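Local coordinates for protein beta-porphyranase A (Bacteroides plebeius, PDB 4AW7) that hydrolyses the red-seaweed polysaccharide porphyran at linkages between beta-D-galactose and 6-sulfated alpha-L-galactose, releasing mostly a sulfated disaccharide, at residues F44-T49 against P316-K321; L67-W72 against R102-E107; A337-P342 against R354-K359. All blocks are in the same frame, centred on the assembly; numbering follows the deposited sequence.

Interaction 1: residues F44-T49 against P316-K321. With L6S (6-O-sulfo-alpha-L-galactopyranose), chain B; GLA (alpha-D-galactopyranose), chain C; GAL (beta-D-galactopyranose), chain D.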
loop_
_atom_site.group_PDB
_atom_site.type_symbol
_atom_site.label_atom_id
_atom_site.label_comp_id
_atom_site.label_asym_id
_atom_site.label_seq_id
_atom_site.Cartn_x
_atom_site.Cartn_y
_atom_site.Cartn_z
ATOM N N PHE A 44 6.238 -5.099 7.299
ATOM C CA PHE A 44 6.888 -4.629 8.512
ATOM C C PHE A 44 8.306 -4.202 8.224
ATOM O O PHE A 44 9.266 -4.959 8.441
ATOM C CB PHE A 44 6.757 -5.688 9.628
ATOM C CG PHE A 44 5.327 -6.071 9.878
ATOM C CD1 PHE A 44 4.405 -5.101 10.268
ATOM C CD2 PHE A 44 4.851 -7.340 9.595
ATOM C CE1 PHE A 44 3.061 -5.419 10.407
ATOM C CE2 PHE A 44 3.522 -7.639 9.764
ATOM C CZ PHE A 44 2.645 -6.667 10.170
ATOM N N ASN A 45 8.399 -3.015 7.658
ATOM C CA ASN A 45 9.621 -2.409 7.149
ATOM C C ASN A 45 9.717 -1.004 7.717
ATOM O O ASN A 45 8.731 -0.413 8.141
ATOM C CB ASN A 45 9.586 -2.350 5.617
ATOM C CG ASN A 45 9.484 -3.727 4.994
ATOM O OD1 ASN A 45 10.249 -4.625 5.365
ATOM N ND2 ASN A 45 8.546 -3.944 4.056
ATOM N N ILE A 46 10.925 -0.453 7.646
ATOM C CA ILE A 46 11.149 0.971 7.856
ATOM C C ILE A 46 11.702 1.585 6.553
ATOM O O ILE A 46 12.264 0.904 5.707
ATOM C CB ILE A 46 12.079 1.309 9.057
ATOM C CG1 ILE A 46 13.428 0.561 8.975
ATOM C CG2 ILE A 46 11.366 1.040 10.336
ATOM C CD1 ILE A 46 14.487 0.998 9.999
ATOM N N HIS A 47 11.512 2.888 6.418
ATOM C CA HIS A 47 11.944 3.650 5.254
ATOM C C HIS A 47 13.408 4.058 5.443
ATOM O O HIS A 47 13.729 5.200 5.773
ATOM C CB HIS A 47 11.006 4.879 5.077
ATOM C CG HIS A 47 11.219 5.603 3.792
ATOM N ND1 HIS A 47 12.248 6.489 3.606
ATOM C CD2 HIS A 47 10.580 5.520 2.593
ATOM C CE1 HIS A 47 12.220 6.940 2.356
ATOM N NE2 HIS A 47 11.214 6.370 1.710
ATOM N N SER A 48 14.269 3.064 5.335
ATOM C CA SER A 48 15.684 3.175 5.651
ATOM C C SER A 48 16.441 2.077 4.975
ATOM O O SER A 48 15.871 1.034 4.617
ATOM C CB SER A 48 15.831 3.013 7.167
ATOM O OG SER A 48 17.167 3.158 7.621
ATOM N N THR A 49 17.767 2.254 4.869
ATOM C CA THR A 49 18.663 1.118 4.636
ATOM C C THR A 49 19.803 1.108 5.667
ATOM O O THR A 49 20.839 0.446 5.448
ATOM C CB THR A 49 19.228 1.083 3.217
ATOM O OG1 THR A 49 19.961 2.289 2.964
ATOM C CG2 THR A 49 18.125 0.925 2.167
ATOM N N PRO A 316 6.044 1.573 5.526
ATOM C CA PRO A 316 5.590 2.579 6.471
ATOM C C PRO A 316 6.574 3.763 6.483
ATOM O O PRO A 316 7.787 3.538 6.516
ATOM C CB PRO A 316 5.646 1.774 7.814
ATOM C CG PRO A 316 5.488 0.374 7.411
ATOM C CD PRO A 316 6.263 0.272 6.178
ATOM N N PHE A 317 6.053 4.984 6.426
ATOM C CA PHE A 317 6.928 6.142 6.376
ATOM C C PHE A 317 7.397 6.555 7.760
ATOM O O PHE A 317 6.905 7.530 8.342
ATOM C CB PHE A 317 6.335 7.289 5.557
ATOM C CG PHE A 317 7.366 8.300 5.159
ATOM C CD1 PHE A 317 8.259 7.996 4.144
ATOM C CD2 PHE A 317 7.446 9.546 5.761
ATOM C CE1 PHE A 317 9.178 8.915 3.718
ATOM C CE2 PHE A 317 8.379 10.462 5.302
ATOM C CZ PHE A 317 9.232 10.140 4.332
ATOM N N VAL A 318 8.338 5.771 8.262
ATOM C CA VAL A 318 9.038 5.966 9.519
ATOM C C VAL A 318 10.457 5.483 9.183
ATOM O O VAL A 318 10.628 4.380 8.625
ATOM C CB VAL A 318 8.417 5.191 10.691
ATOM C CG1 VAL A 318 7.979 3.769 10.312
ATOM C CG2 VAL A 318 9.399 5.159 11.895
ATOM N N SER A 319 11.460 6.316 9.446
ATOM C CA SER A 319 12.792 6.061 8.975
ATOM C C SER A 319 13.761 5.592 10.051
ATOM O O SER A 319 13.718 4.432 10.457
ATOM C CB SER A 319 13.295 7.232 8.152
ATOM O OG SER A 319 13.359 8.403 8.942
ATOM N N ASP A 320 14.677 6.468 10.465
ATOM C CA ASP A 320 15.866 6.043 11.171
ATOM C C ASP A 320 16.388 7.205 12.005
ATOM O O ASP A 320 15.590 7.943 12.636
ATOM C CB ASP A 320 16.841 5.411 10.181
ATOM C CG ASP A 320 17.111 6.288 8.975
ATOM O OD1 ASP A 320 17.070 7.523 9.107
ATOM O OD2 ASP A 320 17.404 5.713 7.895
ATOM N N LYS A 321 17.703 7.406 12.066
ATOM C CA LYS A 321 18.224 8.581 12.774
ATOM C C LYS A 321 18.120 9.849 11.947
ATOM O O LYS A 321 18.235 10.941 12.475
ATOM C CB LYS A 321 19.695 8.330 13.131
ATOM C CG LYS A 321 19.874 7.259 14.165
ATOM C CD LYS A 321 21.355 6.970 14.504
ATOM C CE LYS A 321 21.484 5.954 15.571
ATOM N NZ LYS A 321 22.855 5.562 15.863
HETATM O O1S L6S B . 13.816 8.488 5.200
HETATM O O2S L6S B . 14.024 10.219 6.932
HETATM O O3S L6S B . 15.568 10.134 5.023
HETATM C C1 L6S B . 11.120 11.976 0.687
HETATM C C2 L6S B . 12.142 12.999 0.245
HETATM C C3 L6S B . 12.682 13.746 1.475
HETATM C C4 L6S B . 13.312 12.696 2.466
HETATM C C5 L6S B . 12.241 11.652 2.801
HETATM C C6 L6S B . 12.905 10.427 3.471
HETATM O O2 L6S B . 11.596 13.897 -0.742
HETATM O O3 L6S B . 13.652 14.739 1.114
HETATM O O4 L6S B . 14.437 12.088 1.810
HETATM O O5 L6S B . 11.601 11.076 1.656
HETATM O O6 L6S B . 13.272 10.788 4.793
HETATM S S1 L6S B . 14.204 9.832 5.543
HETATM C C1 GLA C . 6.518 12.313 -0.116
HETATM C C2 GLA C . 8.052 12.451 -0.146
HETATM C C3 GLA C . 8.641 12.330 1.248
HETATM C C4 GLA C . 7.884 13.152 2.259
HETATM C C5 GLA C . 6.392 12.781 2.205
HETATM C C6 GLA C . 5.646 13.392 3.447
HETATM O O1 GLA C . 6.022 11.046 -0.019
HETATM O O2 GLA C . 8.619 11.471 -1.074
HETATM O O3 GLA C . 9.952 12.827 1.301
HETATM O O4 GLA C . 8.066 14.556 1.988
HETATM O O5 GLA C . 5.935 13.185 0.834
HETATM O O6 GLA C . 5.669 12.380 4.547
HETATM C C1 GAL D . 6.518 12.313 -0.116
HETATM C C2 GAL D . 8.052 12.451 -0.146
HETATM C C3 GAL D . 8.641 12.330 1.248
HETATM C C4 GAL D . 7.884 13.152 2.259
HETATM C C5 GAL D . 6.392 12.781 2.205
HETATM C C6 GAL D . 5.646 13.392 3.447
HETATM O O1 GAL D . 6.027 12.495 -1.504
HETATM O O2 GAL D . 8.619 11.471 -1.074
HETATM O O3 GAL D . 9.952 12.827 1.301
HETATM O O4 GAL D . 8.066 14.556 1.988
HETATM O O5 GAL D . 5.935 13.185 0.834
HETATM O O6 GAL D . 5.669 12.380 4.547
HETATM O O HOH W 1 19.005 4.911 5.294
#

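Interaction 2: residues L67-W72 against R102-E107. With K (potassium ion), chain G; GAL (beta-D-galactopyranose), chain E; L6S (6-O-sulfo-alpha-L-galactopyranose), chain F; L6S (6-O-sulfo-alpha-L-galactopyranose), chain B.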
loop_
_atom_site.group_PDB
_atom_site.type_symbol
_atom_site.label_atom_id
_atom_site.label_comp_id
_atom_site.label_asym_id
_atom_site.label_seq_id
_atom_site.Cartn_x
_atom_site.Cartn_y
_atom_site.Cartn_z
ATOM N N LEU A 67 13.800 -3.952 5.361
ATOM C CA LEU A 67 14.073 -2.716 4.603
ATOM C C LEU A 67 13.314 -2.762 3.294
ATOM O O LEU A 67 12.902 -3.825 2.853
ATOM C CB LEU A 67 15.580 -2.625 4.318
ATOM C CG LEU A 67 16.457 -2.824 5.557
ATOM C CD1 LEU A 67 17.915 -2.856 5.050
ATOM C CD2 LEU A 67 16.240 -1.779 6.657
ATOM N N GLY A 68 13.088 -1.638 2.627
ATOM C CA GLY A 68 13.434 -0.310 3.039
ATOM C C GLY A 68 13.553 0.556 1.815
ATOM O O GLY A 68 13.088 0.172 0.766
ATOM N N ARG A 69 14.135 1.736 1.950
ATOM C CA ARG A 69 14.189 2.703 0.846
ATOM C C ARG A 69 15.352 3.650 1.074
ATOM O O ARG A 69 15.638 4.007 2.209
ATOM C CB ARG A 69 12.840 3.468 0.714
ATOM C CG ARG A 69 12.642 4.240 -0.569
ATOM C CD ARG A 69 11.215 4.243 -0.958
ATOM N NE ARG A 69 10.831 5.005 -2.150
ATOM C CZ ARG A 69 10.301 6.231 -2.120
ATOM N NH1 ARG A 69 10.306 6.955 -1.012
ATOM N NH2 ARG A 69 9.785 6.718 -3.239
ATOM N N LYS A 70 16.001 4.043 -0.025
ATOM C CA LYS A 70 17.149 4.912 0.020
ATOM C C LYS A 70 17.158 5.812 -1.199
ATOM O O LYS A 70 16.946 5.333 -2.299
ATOM C CB LYS A 70 18.419 4.038 -0.014
ATOM C CG LYS A 70 19.687 4.750 -0.120
ATOM C CD LYS A 70 20.101 5.292 1.182
ATOM C CE LYS A 70 21.631 5.489 1.249
ATOM N NZ LYS A 70 21.960 6.100 2.597
ATOM N N PHE A 71 17.470 7.082 -0.970
ATOM C CA PHE A 71 17.657 8.054 -2.050
ATOM C C PHE A 71 19.101 8.034 -2.526
ATOM O O PHE A 71 19.937 8.849 -2.124
ATOM C CB PHE A 71 17.236 9.431 -1.581
ATOM C CG PHE A 71 15.747 9.610 -1.537
ATOM C CD1 PHE A 71 14.978 9.080 -0.538
ATOM C CD2 PHE A 71 15.104 10.240 -2.583
ATOM C CE1 PHE A 71 13.608 9.237 -0.560
ATOM C CE2 PHE A 71 13.735 10.423 -2.587
ATOM C CZ PHE A 71 12.996 9.912 -1.597
ATOM N N TRP A 72 19.418 7.039 -3.317
ATOM C CA TRP A 72 20.721 6.932 -3.964
ATOM C C TRP A 72 20.626 5.898 -5.046
ATOM O O TRP A 72 19.928 4.904 -4.886
ATOM C CB TRP A 72 21.797 6.522 -2.967
ATOM C CG TRP A 72 23.182 6.941 -3.465
ATOM C CD1 TRP A 72 24.125 6.159 -4.050
ATOM C CD2 TRP A 72 23.725 8.272 -3.427
ATOM N NE1 TRP A 72 25.239 6.918 -4.337
ATOM C CE2 TRP A 72 25.004 8.219 -3.981
ATOM C CE3 TRP A 72 23.242 9.496 -2.960
ATOM C CZ2 TRP A 72 25.822 9.355 -4.073
ATOM C CZ3 TRP A 72 24.043 10.622 -3.043
ATOM C CH2 TRP A 72 25.308 10.542 -3.611
ATOM N N ARG A 102 17.224 -6.594 -0.367
ATOM C CA ARG A 102 15.842 -6.162 -0.398
ATOM C C ARG A 102 15.703 -4.758 0.142
ATOM O O ARG A 102 15.760 -4.514 1.333
ATOM C CB ARG A 102 14.942 -7.114 0.361
ATOM C CG ARG A 102 13.475 -6.683 0.333
ATOM C CD ARG A 102 12.565 -7.801 0.863
ATOM N NE ARG A 102 11.177 -7.439 0.896
ATOM C CZ ARG A 102 10.323 -7.638 -0.088
ATOM N NH1 ARG A 102 10.707 -8.060 -1.273
ATOM N NH2 ARG A 102 9.055 -7.335 0.105
ATOM N N TYR A 103 15.502 -3.810 -0.776
ATOM C CA TYR A 103 15.136 -2.418 -0.492
ATOM C C TYR A 103 14.771 -1.789 -1.835
ATOM O O TYR A 103 14.999 -2.390 -2.898
ATOM C CB TYR A 103 16.255 -1.637 0.198
ATOM C CG TYR A 103 17.457 -1.243 -0.635
ATOM C CD1 TYR A 103 18.459 -2.148 -0.915
ATOM C CD2 TYR A 103 17.588 0.046 -1.147
ATOM C CE1 TYR A 103 19.572 -1.769 -1.650
ATOM C CE2 TYR A 103 18.672 0.426 -1.882
ATOM C CZ TYR A 103 19.668 -0.481 -2.135
ATOM O OH TYR A 103 20.767 -0.138 -2.896
ATOM N N ILE A 104 14.225 -0.580 -1.765
ATOM C CA ILE A 104 13.915 0.217 -2.932
ATOM C C ILE A 104 14.921 1.354 -3.052
ATOM O O ILE A 104 15.039 2.185 -2.148
ATOM C CB ILE A 104 12.515 0.854 -2.826
ATOM C CG1 ILE A 104 11.417 -0.185 -2.602
ATOM C CG2 ILE A 104 12.231 1.730 -4.036
ATOM C CD1 ILE A 104 10.062 0.418 -2.187
ATOM N N ALA A 105 15.649 1.397 -4.166
ATOM C CA ALA A 105 16.479 2.541 -4.507
ATOM C C ALA A 105 15.618 3.521 -5.293
ATOM O O ALA A 105 14.951 3.109 -6.254
ATOM C CB ALA A 105 17.689 2.094 -5.345
ATOM N N THR A 106 15.640 4.791 -4.912
ATOM C CA THR A 106 14.966 5.855 -5.619
ATOM C C THR A 106 15.880 7.057 -5.735
ATOM O O THR A 106 16.918 7.109 -5.069
ATOM C CB THR A 106 13.603 6.172 -4.971
ATOM O OG1 THR A 106 12.813 6.982 -5.868
ATOM C CG2 THR A 106 13.743 6.855 -3.642
ATOM N N GLU A 107 15.533 7.995 -6.608
ATOM C CA GLU A 107 16.301 9.210 -6.779
ATOM C C GLU A 107 15.411 10.427 -6.629
ATOM O O GLU A 107 14.266 10.437 -7.084
ATOM C CB GLU A 107 16.939 9.257 -8.155
ATOM C CG GLU A 107 17.942 8.148 -8.409
ATOM C CD GLU A 107 19.364 8.449 -7.969
ATOM O OE1 GLU A 107 19.567 9.211 -6.988
ATOM O OE2 GLU A 107 20.284 7.895 -8.617
HETATM K K K G . 22.888 -2.124 -3.104
HETATM C C1 GAL E . 24.926 9.713 0.809
HETATM C C2 GAL E . 26.261 10.434 0.897
HETATM C C3 GAL E . 27.081 10.085 -0.329
HETATM C C4 GAL E . 27.170 8.562 -0.478
HETATM C C5 GAL E . 25.769 7.930 -0.461
HETATM C C6 GAL E . 25.783 6.405 -0.540
HETATM O O2 GAL E . 26.005 11.814 0.916
HETATM O O3 GAL E . 28.366 10.662 -0.183
HETATM O O4 GAL E . 27.962 8.037 0.571
HETATM O O5 GAL E . 25.058 8.314 0.718
HETATM O O6 GAL E . 24.473 5.891 -0.601
HETATM O O1S L6S F . 30.393 6.639 -5.003
HETATM O O2S L6S F . 28.646 8.256 -5.570
HETATM O O3S L6S F . 28.069 6.190 -4.339
HETATM C C1 L6S F . 28.837 11.373 -1.336
HETATM C C2 L6S F . 30.046 12.249 -0.925
HETATM C C3 L6S F . 31.201 11.381 -0.428
HETATM C C4 L6S F . 31.556 10.340 -1.514
HETATM C C5 L6S F . 30.303 9.500 -1.865
HETATM C C6 L6S F . 30.573 8.538 -2.996
HETATM O O2 L6S F . 29.690 13.158 0.128
HETATM O O3 L6S F . 32.347 12.183 -0.157
HETATM O O4 L6S F . 32.058 11.029 -2.690
HETATM O O5 L6S F . 29.154 10.348 -2.282
HETATM O O6 L6S F . 29.379 7.809 -3.252
HETATM S S1 L6S F . 29.102 7.246 -4.565
HETATM O O1S L6S B . 13.816 8.488 5.200
HETATM O O2S L6S B . 14.024 10.219 6.932
HETATM O O3S L6S B . 15.568 10.134 5.023
HETATM C C1 L6S B . 11.120 11.976 0.687
HETATM C C2 L6S B . 12.142 12.999 0.245
HETATM C C3 L6S B . 12.682 13.746 1.475
HETATM C C4 L6S B . 13.312 12.696 2.466
HETATM C C5 L6S B . 12.241 11.652 2.801
HETATM C C6 L6S B . 12.905 10.427 3.471
HETATM O O2 L6S B . 11.596 13.897 -0.742
HETATM O O3 L6S B . 13.652 14.739 1.114
HETATM O O4 L6S B . 14.437 12.088 1.810
HETATM O O5 L6S B . 11.601 11.076 1.656
HETATM O O6 L6S B . 13.272 10.788 4.793
HETATM S S1 L6S B . 14.204 9.832 5.543
HETATM O O HOH W 2 11.654 -6.166 3.535
HETATM O O HOH W 3 15.330 -6.075 3.845
HETATM O O HOH W 4 21.337 1.958 -5.487
HETATM O O HOH W 5 20.619 2.840 -3.232
#

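Interaction 3: residues A337-P342 against R354-K359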
loop_
_atom_site.group_PDB
_atom_site.type_symbol
_atom_site.label_atom_id
_atom_site.label_comp_id
_atom_site.label_asym_id
_atom_site.label_seq_id
_atom_site.Cartn_x
_atom_site.Cartn_y
_atom_site.Cartn_z
ATOM N N ALA A 337 9.801 12.149 10.247
ATOM C CA ALA A 337 9.659 10.697 10.048
ATOM C C ALA A 337 10.651 9.872 10.879
ATOM O O ALA A 337 10.552 8.638 10.867
ATOM C CB ALA A 337 9.792 10.362 8.557
ATOM N N ALA A 338 11.603 10.514 11.570
ATOM C CA ALA A 338 12.631 9.793 12.287
ATOM C C ALA A 338 12.047 8.781 13.270
ATOM O O ALA A 338 11.016 9.022 13.874
ATOM C CB ALA A 338 13.562 10.786 13.008
ATOM N N LEU A 339 12.813 7.712 13.477
ATOM C CA LEU A 339 12.540 6.659 14.454
ATOM C C LEU A 339 13.365 6.821 15.746
ATOM O O LEU A 339 12.935 6.401 16.812
ATOM C CB LEU A 339 12.818 5.314 13.794
ATOM C CG LEU A 339 12.605 4.065 14.632
ATOM C CD1 LEU A 339 11.165 3.930 15.125
ATOM C CD2 LEU A 339 13.097 2.835 13.829
ATOM N N PHE A 340 14.571 7.365 15.605
ATOM C CA PHE A 340 15.510 7.605 16.722
ATOM C C PHE A 340 15.765 9.101 16.823
ATOM O O PHE A 340 15.960 9.765 15.805
ATOM C CB PHE A 340 16.841 6.889 16.491
ATOM C CG PHE A 340 16.802 5.391 16.624
ATOM C CD1 PHE A 340 16.462 4.568 15.549
ATOM C CD2 PHE A 340 17.108 4.799 17.835
ATOM C CE1 PHE A 340 16.463 3.174 15.709
ATOM C CE2 PHE A 340 17.136 3.436 17.981
ATOM C CZ PHE A 340 16.783 2.624 16.935
ATOM N N ILE A 341 15.853 9.593 18.057
ATOM C CA ILE A 341 16.034 11.007 18.363
ATOM C C ILE A 341 17.274 11.086 19.246
ATOM O O ILE A 341 17.372 10.352 20.224
ATOM C CB ILE A 341 14.813 11.567 19.109
ATOM C CG1 ILE A 341 13.522 11.280 18.318
ATOM C CG2 ILE A 341 15.006 13.050 19.416
ATOM C CD1 ILE A 341 13.390 11.946 16.950
ATOM N N PRO A 342 18.213 11.972 18.898
ATOM C CA PRO A 342 19.444 12.029 19.705
ATOM C C PRO A 342 19.202 12.783 20.994
ATOM O O PRO A 342 18.562 13.824 20.988
ATOM C CB PRO A 342 20.398 12.771 18.793
ATOM C CG PRO A 342 19.518 13.744 18.046
ATOM C CD PRO A 342 18.246 12.932 17.781
ATOM N N ARG A 354 17.510 7.754 21.304
ATOM C CA ARG A 354 16.268 7.288 21.903
ATOM C C ARG A 354 15.351 6.773 20.783
ATOM O O ARG A 354 15.032 7.489 19.839
ATOM C CB ARG A 354 15.586 8.440 22.680
ATOM C CG ARG A 354 14.177 8.214 23.148
ATOM C CD ARG A 354 13.665 9.388 23.991
ATOM N NE ARG A 354 13.465 10.611 23.206
ATOM C CZ ARG A 354 12.360 10.878 22.502
ATOM N NH1 ARG A 354 11.352 10.001 22.459
ATOM N NH2 ARG A 354 12.259 12.031 21.837
ATOM N N LEU A 355 14.918 5.536 20.916
ATOM C CA LEU A 355 13.861 4.967 20.070
ATOM C C LEU A 355 12.512 5.561 20.475
ATOM O O LEU A 355 12.097 5.391 21.617
ATOM C CB LEU A 355 13.917 3.441 20.259
ATOM C CG LEU A 355 12.937 2.618 19.468
ATOM C CD1 LEU A 355 13.132 2.848 17.929
ATOM C CD2 LEU A 355 13.110 1.143 19.876
ATOM N N ASN A 356 11.844 6.283 19.568
ATOM C CA ASN A 356 10.587 6.953 19.906
ATOM C C ASN A 356 9.377 6.001 19.888
ATOM O O ASN A 356 9.512 4.808 19.588
ATOM C CB ASN A 356 10.397 8.226 19.080
ATOM C CG ASN A 356 10.198 7.974 17.607
ATOM O OD1 ASN A 356 9.523 7.003 17.217
ATOM N ND2 ASN A 356 10.716 8.878 16.765
ATOM N N ASP A 357 8.198 6.527 20.223
ATOM C CA ASP A 357 7.029 5.684 20.423
ATOM C C ASP A 357 6.483 5.084 19.127
ATOM O O ASP A 357 5.575 4.242 19.211
ATOM C CB ASP A 357 5.907 6.417 21.187
ATOM C CG ASP A 357 6.163 6.530 22.659
ATOM O OD1 ASP A 357 7.194 6.019 23.172
ATOM O OD2 ASP A 357 5.264 7.085 23.332
ATOM N N LYS A 358 7.019 5.468 17.963
ATOM C CA LYS A 358 6.690 4.732 16.743
ATOM C C LYS A 358 7.063 3.253 16.853
ATOM O O LYS A 358 6.493 2.410 16.143
ATOM C CB LYS A 358 7.304 5.369 15.524
ATOM C CG LYS A 358 6.903 6.804 15.299
ATOM C CD LYS A 358 7.749 7.428 14.198
ATOM C CE LYS A 358 7.598 8.916 14.121
ATOM N NZ LYS A 358 8.390 9.456 12.991
ATOM N N LYS A 359 7.979 2.910 17.751
ATOM C CA LYS A 359 8.302 1.528 18.012
ATOM C C LYS A 359 7.066 0.684 18.301
ATOM O O LYS A 359 7.066 -0.509 18.009
ATOM C CB LYS A 359 9.294 1.407 19.195
ATOM C CG LYS A 359 8.674 1.714 20.565
ATOM C CD LYS A 359 9.714 1.918 21.676
ATOM C CE LYS A 359 9.024 2.109 23.003
ATOM N NZ LYS A 359 9.986 2.465 24.109
HETATM O O HOH W 6 16.279 11.740 22.735
#

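Interaction 1: residues F44-T49 against P316-K321
His47 meets Phe317, Val318 and Ser319 where the first strand of the (beta/alpha)8 barrel, 45-46, lies beside the end of the last, 311-316. The backbone N of His47 donates a nearly straight hydrogen bond (165° at the hydrogen) to Val318 O at 2.8 Å. The side chain starts close to this bond, with His47 CB 3.6 Å from Val318 O. CG is turned anti to the backbone N (chi1 -171°), which carries the imidazole across Phe317; His47 CD2 comes 3.7 Å from Phe317 CD1. Phe317 turns its CD1-CE1 edge to the imidazole face, CE1 over the ring centre, in a T-shaped pair with centroids 4.8 Å apart and planes at 62°. At the tip the two nitrogens part: NE2 pairs with Arg69, while His47 ND1 donates to sulfate oxygen O1S of the bound 6-sulfated galactose at 3.0 Å. Ser319 sets its CB against His47 O, and Ser319 OG donates a hydrogen bond to O2S of the same sulfate at 2.8 Å. Ser48 OG donates to the anti lone pair of Asp320 OD2 at 2.6 Å. Phe317 also belongs to the pocket at subsite -1 that tolerates methyl-galactose. With a face and both nitrogens engaged, the imidazole is held so that its N-H meets the sulfate, consistent with an enzyme inactive on unsulfated agarose.

Interaction 2: residues L67-W72 against R102-E107
Phe71 and Thr106 lie side by side, pointing the same way from two parallel barrel strands, 69-71 and 104-106. Thr106 CG2 stands over the centre of the Phe71 ring, 3.6 Å from the centroid, a CH-pi contact; a sulfated galactose lies over the opposite face. Thr106 places its hydroxyl anti to the backbone N (chi1 -166°), where OG1 bonds to Glu142 O and CG2 is left for the aromatic ring. Thr106 CG2 also lies over one face of the Arg69 guanidinium, 3.8 Å from Arg69 CZ, while Ile104 CG2 sits at that group's edge. Arg69 reaches on to Asn145, Glu142 and Glu272, the probable nucleophile. Backbone bonds tie the strands, among them Thr106 N to Lys70 O at 3.0 Å. Lys70 and Ala105 occupy the other face; Lys70 NZ extends to an anhydrogalactose unit. Past the strand end, Trp72 lays its ring against galactose, C5 over its centre, and Trp72 NE1 donates to O3S of a second sulfated galactose at 2.9 Å. Tyr103 OH binds potassium at 2.9 Å. The C-terminal ends of these strands thus offer aromatic faces to sugar rings and N-H groups to oxygens, consistent with a sulfated galactan as substrate.

Interaction 3: residues A337-P342 against R354-K359
Leu339 and Leu355 lie side by side in the close-packed part of this hairpin, with CG of Leu339 3.6 Å from CD1 of Leu355. That same CD1 of Leu355 leans over the face of the Phe340 ring, offset toward its rim and 4.0 Å from the centroid, a CH-pi contact. Phe340 and Leu355 form a non-hydrogen-bonded antiparallel pair, and helix 54-63 packs on this apolar side through Val56, Phe59 and Tyr63. Next to it is a dense polar knot. Ala338 O accepts two hydrogen bonds from opposite faces of its carbonyl plane, Lys358 NZ at 2.8 Å and Asn356 ND2 at 2.9 Å, each about 40° out of the plane on its own side; Lys358 NZ also bonds Ser336 O. Asn356 keeps CG between its backbone N and carbonyl carbon (chi1 67°), which folds the amide back against the 337-342 chain; Asn356 OD1 takes Lys358 N at 3.0 Å, a capping bond in the type I turn that leads into the following helix. Asn356 N meanwhile bonds Leu339 O, almost in line at 176°. Without the amide, as with an alanine here, Lys358 N would probably lose its capping partner and Ala338 O be gripped from one face only.

The other end of the contact is looser and wetter. Ile341 and Arg354 make the hydrogen-bonded pair, with Arg354 N to Ile341 O at 2.8 Å, but their side chains merely run alongside: Arg354 NH2 comes 3.8 Å from Ile341 CB before pairing with Asp287, and a water joins Arg354 NE to Ile341 O. Apolar contacts against the barrel helix and doubly used carbonyl and amide groups hold one end of the hairpin, while water and the carboxylate of Asp287 finish the other.

In the fold
Interaction 1 stands between the other two, its centre about 10 Å from each, while the centres of interactions 2 and 3 lie about 20 Å apart. Strands 45-46 and 66-71 are neighbours in the barrel sheet, and the link to interaction 2 is partly polar, through His47 and Arg69, with Thr49 CG2 also packing on Tyr103 CD2 at 3.5 Å. Both contacts touch the same sulfated galactose. Toward interaction 3, Ser319 N meets Ala337 O at 2.9 Å and Asp320 O meets Leu339 N at 2.9 Å. Residues 337-342 thus back the sulfate-binding loop 316-321, whereas interaction 2 lines the cleft with Lys70, Phe71 and Trp72.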